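Local atomic coordinates of protein of unknown function with a Fic domain (PDB entry 3CUC), a protein that is of unknown function but carries a Fic domain, the compact, mainly helical fold that defines the Fic/DOC family. Residues Lys54-Phe59 with Lys69-Met74; Asn168-Ala171 with Ile175-Pro178. One frame throughout, in Å; residues are numbered along the deposited sequence. Where two conformers were deposited one is given.

Contact 1. Residues Lys54-Phe59 with Lys69-Met74; sequences KLLLMF and KDYEEM
Leu56 and Tyr71 mark the point where the two helical segments come nearest, with Leu56 CA 7.6 Å from Tyr71 CA. Residues 54-59 lie on helix 50-59, residues 69-74 on the first turns of helix 68-89, and no hydrogen bond runs from one segment to the other. The join is apolar and narrow: about 185 Å² is buried, summed over both sides, and within residues 54-59 Leu56 makes all the close contact. Gln52 and Thr53, earlier on the same helix, add to it by touching Tyr71 and Met74 respectively. The CG of Leu56 stands anti to the backbone N (chi1 175°), which carries the forked end across to the neighbouring helix. CD1 lies 4.0 Å from Tyr71 CD1, meeting the ring obliquely. CD2 spans from the tyrosine to the next turn: it is 4.1 Å from Tyr71 CD1, 3.8 Å from Tyr71 O and 3.8 Å from Met74 CG, with Met74 CB close by. One leucine thus bridges two side chains a helical turn apart. The two helices are consecutive in the chain and joined by a loop, which the tyrosine ties down as well: Tyr71 OH is hydrogen-bonded to Ser63 N. Met74, a selenomethionine whose chain bends at chi2 and chi3, also packs on Asn37 and Asn41, and Leu57 touches Asn37 too, so helix 22-42 lies against both helices. On a different side of helix 68-89, Glu73 is held through both carboxylate oxygens. Glu73 OE2 forms a salt bridge with Lys69 NZ at 3.1 Å, its hydrogen bond being weak, while Glu73 OE1 pairs with Arg201, an arginine of the Fic family signature HPFEDGNGR.

Contact 2. Residues Asn168-Ala171 with Ile175-Pro178; sequences NLEA and ILTP
A helix-loop-helix turn within the Fic/DOC family region brings Glu170, near the C-terminal end of helix 156-173, against Leu176 in the short link to helix 178-192. The chain turns sharply here, and Glu170 CA and Ile175 CA are 7.0 Å apart. Glu170 O lies 4.4 Å from Ile175 N, so the two only pass near each other. The meeting of side chains rests mainly on Leu176 CD1, which crosses the bent end of the glutamate, 3.8 Å from Glu170 CG, 3.7 Å from Glu170 CD and 3.3 Å from Glu170 OE1. Leu176 CG is close to the same oxygen, 3.6 Å from Glu170 OE1. The bend in Glu170 at chi2 (-57°) turns its carboxylate toward Leu176 CD1 instead of letting the chain run straight out. Both Glu170 and Leu176 also touch Leu181, which ties the turn to helix 178-192; separately, Leu176 meets Leu252 in a loop. One residue on, Thr177 occupies the N-cap of helix 178-192: its side chain caps a backbone N just beyond, while Thr177 N is bonded to Glu180 OE1. Because a leucine methyl offers the carboxylate no hydrogen bond, the touch between Glu170 and Leu176 is van der Waals packing, and the carboxylate is probably hydrated in part, its ion pair from Glu170 OE2 to Lys173 NZ being long and weak.

Contact 1 and contact 2 lie on opposite sides of the chain's centre, 19 Å and 17 Å from it respectively, measured centre to centre. Their own centres are 35 Å apart and their nearest atoms about 24 Å, so neither touches the other. They follow in series along the chain. Contact 1 joins two successive helices by buried apolar packing, whereas contact 2 is a smaller surface contact between a helix and the loop after it. That loop leads into helix 178-192, which the signature HPFEDGNGR follows directly; the signature ends at Arg201, the salt-bridge partner of Glu73 in residues 69-74.

Contact 1. Residues Lys54-Phe59 with Lys69-Met74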
loop_
_atom_site.group_PDB
_atom_site.type_symbol
_atom_site.label_atom_id
_atom_site.label_comp_id
_atom_site.label_asym_id
_atom_site.label_seq_id
_atom_site.Cartn_x
_atom_site.Cartn_y
_atom_site.Cartn_z
ATOM N N LYS A 54 4.468 -16.428 -9.350
ATOM C CA LYS A 54 5.834 -16.228 -9.857
ATOM C C LYS A 54 5.935 -16.492 -11.353
ATOM O O LYS A 54 6.445 -15.662 -12.096
ATOM C CB LYS A 54 6.804 -17.158 -9.133
ATOM C CG LYS A 54 8.266 -17.023 -9.561
ATOM C CD LYS A 54 9.165 -17.996 -8.780
ATOM C CE LYS A 54 10.516 -17.372 -8.399
ATOM N NZ LYS A 54 11.151 -18.083 -7.246
ATOM N N LEU A 55 5.449 -17.654 -11.784
ATOM C CA LEU A 55 5.421 -17.998 -13.204
ATOM C C LEU A 55 4.581 -17.029 -14.056
ATOM O O LEU A 55 4.806 -16.916 -15.265
ATOM C CB LEU A 55 4.923 -19.435 -13.397
ATOM C CG LEU A 55 5.902 -20.539 -12.981
ATOM C CD1 LEU A 55 5.228 -21.906 -12.948
ATOM C CD2 LEU A 55 7.105 -20.565 -13.913
ATOM N N LEU A 56 3.616 -16.339 -13.445
ATOM C CA LEU A 56 2.888 -15.279 -14.142
ATOM C C LEU A 56 3.763 -14.040 -14.344
ATOM O O LEU A 56 3.927 -13.568 -15.463
ATOM C CB LEU A 56 1.612 -14.881 -13.392
ATOM C CG LEU A 56 0.850 -13.688 -14.002
ATOM C CD1 LEU A 56 0.095 -14.109 -15.254
ATOM C CD2 LEU A 56 -0.097 -13.051 -12.998
ATOM N N LEU A 57 4.303 -13.504 -13.259
ATOM C CA LEU A 57 5.029 -12.236 -13.321
ATOM C C LEU A 57 6.407 -12.310 -13.988
ATOM O O LEU A 57 6.854 -11.318 -14.548
ATOM C CB LEU A 57 5.184 -11.657 -11.921
ATOM C CG LEU A 57 3.880 -11.186 -11.287
ATOM C CD1 LEU A 57 4.098 -10.876 -9.815
ATOM C CD2 LEU A 57 3.364 -9.970 -12.049
HETATM N N MSE A 58 7.065 -13.470 -13.917
HETATM C CA MSE A 58 8.394 -13.616 -14.497
HETATM C C MSE A 58 8.352 -14.161 -15.914
HETATM O O MSE A 58 9.217 -13.841 -16.707
HETATM C CB MSE A 58 9.265 -14.510 -13.615
HETATM C CG MSE A 58 9.520 -13.931 -12.220
HETATM SE SE MSE A 58 10.429 -12.186 -12.203
HETATM C CE MSE A 58 12.098 -12.680 -13.241
ATOM N N PHE A 59 7.353 -14.973 -16.235
ATOM C CA PHE A 59 7.271 -15.600 -17.559
ATOM C C PHE A 59 5.943 -15.425 -18.301
ATOM O O PHE A 59 5.825 -15.860 -19.439
ATOM C CB PHE A 59 7.542 -17.106 -17.431
ATOM C CG PHE A 59 8.921 -17.438 -16.936
ATOM C CD1 PHE A 59 9.214 -17.380 -15.577
ATOM C CD2 PHE A 59 9.922 -17.819 -17.825
ATOM C CE1 PHE A 59 10.486 -17.679 -15.105
ATOM C CE2 PHE A 59 11.194 -18.125 -17.367
ATOM C CZ PHE A 59 11.478 -18.055 -16.000
ATOM N N LYS A 69 -9.737 -14.733 -13.804
ATOM C CA LYS A 69 -9.843 -13.542 -12.942
ATOM C C LYS A 69 -8.709 -13.396 -11.912
ATOM O O LYS A 69 -8.178 -12.308 -11.734
ATOM C CB LYS A 69 -11.192 -13.567 -12.212
ATOM C CG LYS A 69 -11.587 -12.285 -11.499
ATOM C CD LYS A 69 -12.259 -12.592 -10.151
ATOM C CE LYS A 69 -12.705 -11.320 -9.430
ATOM N NZ LYS A 69 -12.464 -11.394 -7.956
ATOM N N ASP A 70 -8.343 -14.472 -11.228
ATOM C CA ASP A 70 -7.205 -14.407 -10.313
ATOM C C ASP A 70 -5.934 -13.981 -11.039
ATOM O O ASP A 70 -5.147 -13.205 -10.507
ATOM C CB ASP A 70 -6.948 -15.747 -9.636
ATOM C CG ASP A 70 -8.044 -16.144 -8.678
ATOM O OD1 ASP A 70 -8.007 -15.721 -7.497
ATOM O OD2 ASP A 70 -8.920 -16.915 -9.109
ATOM N N TYR A 71 -5.721 -14.492 -12.250
ATOM C CA TYR A 71 -4.546 -14.102 -13.040
ATOM C C TYR A 71 -4.662 -12.663 -13.488
ATOM O O TYR A 71 -3.677 -11.938 -13.475
ATOM C CB TYR A 71 -4.326 -15.019 -14.251
ATOM C CG TYR A 71 -3.694 -16.350 -13.899
ATOM C CD1 TYR A 71 -2.458 -16.407 -13.272
ATOM C CD2 TYR A 71 -4.334 -17.552 -14.195
ATOM C CE1 TYR A 71 -1.881 -17.625 -12.935
ATOM C CE2 TYR A 71 -3.762 -18.771 -13.867
ATOM C CZ TYR A 71 -2.538 -18.798 -13.241
ATOM O OH TYR A 71 -1.969 -19.998 -12.910
ATOM N N GLU A 72 -5.866 -12.239 -13.857
ATOM C CA GLU A 72 -6.062 -10.870 -14.313
ATOM C C GLU A 72 -5.832 -9.865 -13.186
ATOM O O GLU A 72 -5.128 -8.896 -13.418
ATOM C CB GLU A 72 -7.445 -10.648 -14.932
ATOM C CG GLU A 72 -7.880 -11.633 -16.028
ATOM C CD GLU A 72 -7.167 -11.452 -17.354
ATOM O OE1 GLU A 72 -6.095 -10.807 -17.386
ATOM O OE2 GLU A 72 -7.694 -11.973 -18.374
ATOM N N GLU A 73 -6.400 -10.079 -11.986
ATOM C CA GLU A 73 -6.241 -9.111 -10.892
ATOM C C GLU A 73 -4.781 -9.037 -10.460
ATOM O O GLU A 73 -4.261 -7.957 -10.189
ATOM C CB GLU A 73 -7.141 -9.431 -9.685
ATOM C CG GLU A 73 -8.600 -9.053 -9.876
ATOM C CD GLU A 73 -9.393 -9.070 -8.581
ATOM O OE1 GLU A 73 -8.787 -9.161 -7.491
ATOM O OE2 GLU A 73 -10.637 -8.987 -8.658
HETATM N N MSE A 74 -4.130 -10.193 -10.397
HETATM C CA MSE A 74 -2.725 -10.264 -10.027
HETATM C C MSE A 74 -1.916 -9.487 -11.033
HETATM O O MSE A 74 -1.059 -8.701 -10.670
HETATM C CB MSE A 74 -2.251 -11.718 -9.972
HETATM C CG MSE A 74 -0.843 -11.910 -9.429
HETATM SE SE MSE A 74 -0.686 -11.398 -7.577
HETATM C CE MSE A 74 -1.383 -12.983 -6.770
#

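Contact 2. Residues Asn168-Ala171 with Ile175-Pro178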
loop_
_atom_site.group_PDB
_atom_site.type_symbol
_atom_site.label_atom_id
_atom_site.label_comp_id
_atom_site.label_asym_id
_atom_site.label_seq_id
_atom_site.Cartn_x
_atom_site.Cartn_y
_atom_site.Cartn_z
ATOM N N ASN A 168 -0.614 16.616 0.126
ATOM C CA ASN A 168 0.285 17.494 -0.607
ATOM C C ASN A 168 0.760 18.698 0.224
ATOM O O ASN A 168 1.834 19.249 -0.029
ATOM C CB ASN A 168 -0.383 17.962 -1.902
ATOM C CG ASN A 168 -0.678 16.810 -2.861
ATOM O OD1 ASN A 168 0.204 16.028 -3.204
ATOM N ND2 ASN A 168 -1.922 16.712 -3.296
ATOM N N LEU A 169 -0.033 19.103 1.212
ATOM C CA LEU A 169 0.385 20.165 2.122
ATOM C C LEU A 169 1.494 19.658 3.036
ATOM O O LEU A 169 2.464 20.370 3.290
ATOM C CB LEU A 169 -0.787 20.667 2.965
ATOM C CG LEU A 169 -0.546 22.050 3.579
ATOM C CD1 LEU A 169 -0.900 23.132 2.565
ATOM C CD2 LEU A 169 -1.339 22.229 4.863
ATOM N N GLU A 170 1.340 18.429 3.529
ATOM C CA GLU A 170 2.375 17.789 4.337
ATOM C C GLU A 170 3.657 17.606 3.527
ATOM O O GLU A 170 4.749 17.853 4.025
ATOM C CB GLU A 170 1.893 16.439 4.882
ATOM C CG GLU A 170 0.819 16.547 5.955
ATOM C CD GLU A 170 1.250 17.391 7.136
ATOM O OE1 GLU A 170 2.442 17.364 7.494
ATOM O OE2 GLU A 170 0.389 18.084 7.706
ATOM N N ALA A 171 3.506 17.190 2.273
ATOM C CA ALA A 171 4.631 17.074 1.355
ATOM C C ALA A 171 5.375 18.403 1.206
ATOM O O ALA A 171 6.603 18.419 1.182
ATOM C CB ALA A 171 4.158 16.571 -0.007
ATOM N N ILE A 175 7.647 18.254 7.333
ATOM C CA ILE A 175 7.809 17.978 8.759
ATOM C C ILE A 175 7.760 16.480 9.043
ATOM O O ILE A 175 8.615 15.969 9.757
ATOM C CB ILE A 175 6.736 18.682 9.608
ATOM C CG1 ILE A 175 6.933 20.198 9.564
ATOM C CG2 ILE A 175 6.782 18.182 11.057
ATOM C CD1 ILE A 175 5.821 20.979 10.246
ATOM N N LEU A 176 6.768 15.781 8.493
ATOM C CA LEU A 176 6.619 14.336 8.721
ATOM C C LEU A 176 7.694 13.513 7.993
ATOM O O LEU A 176 8.105 13.853 6.873
ATOM C CB LEU A 176 5.228 13.862 8.281
ATOM C CG LEU A 176 4.023 14.459 9.017
ATOM C CD1 LEU A 176 2.749 14.168 8.256
ATOM C CD2 LEU A 176 3.924 13.938 10.445
ATOM N N THR A 177 8.147 12.435 8.639
ATOM C CA THR A 177 9.014 11.454 7.987
ATOM C C THR A 177 8.176 10.693 6.961
ATOM O O THR A 177 6.959 10.581 7.121
ATOM C CB THR A 177 9.621 10.422 8.976
ATOM O OG1 THR A 177 8.617 9.485 9.395
ATOM C CG2 THR A 177 10.225 11.102 10.189
ATOM N N PRO A 178 8.813 10.169 5.898
ATOM C CA PRO A 178 8.052 9.379 4.919
ATOM C C PRO A 178 7.279 8.202 5.507
ATOM O O PRO A 178 6.204 7.886 5.004
ATOM C CB PRO A 178 9.133 8.899 3.941
ATOM C CG PRO A 178 10.183 9.954 4.026
ATOM C CD PRO A 178 10.223 10.309 5.495
#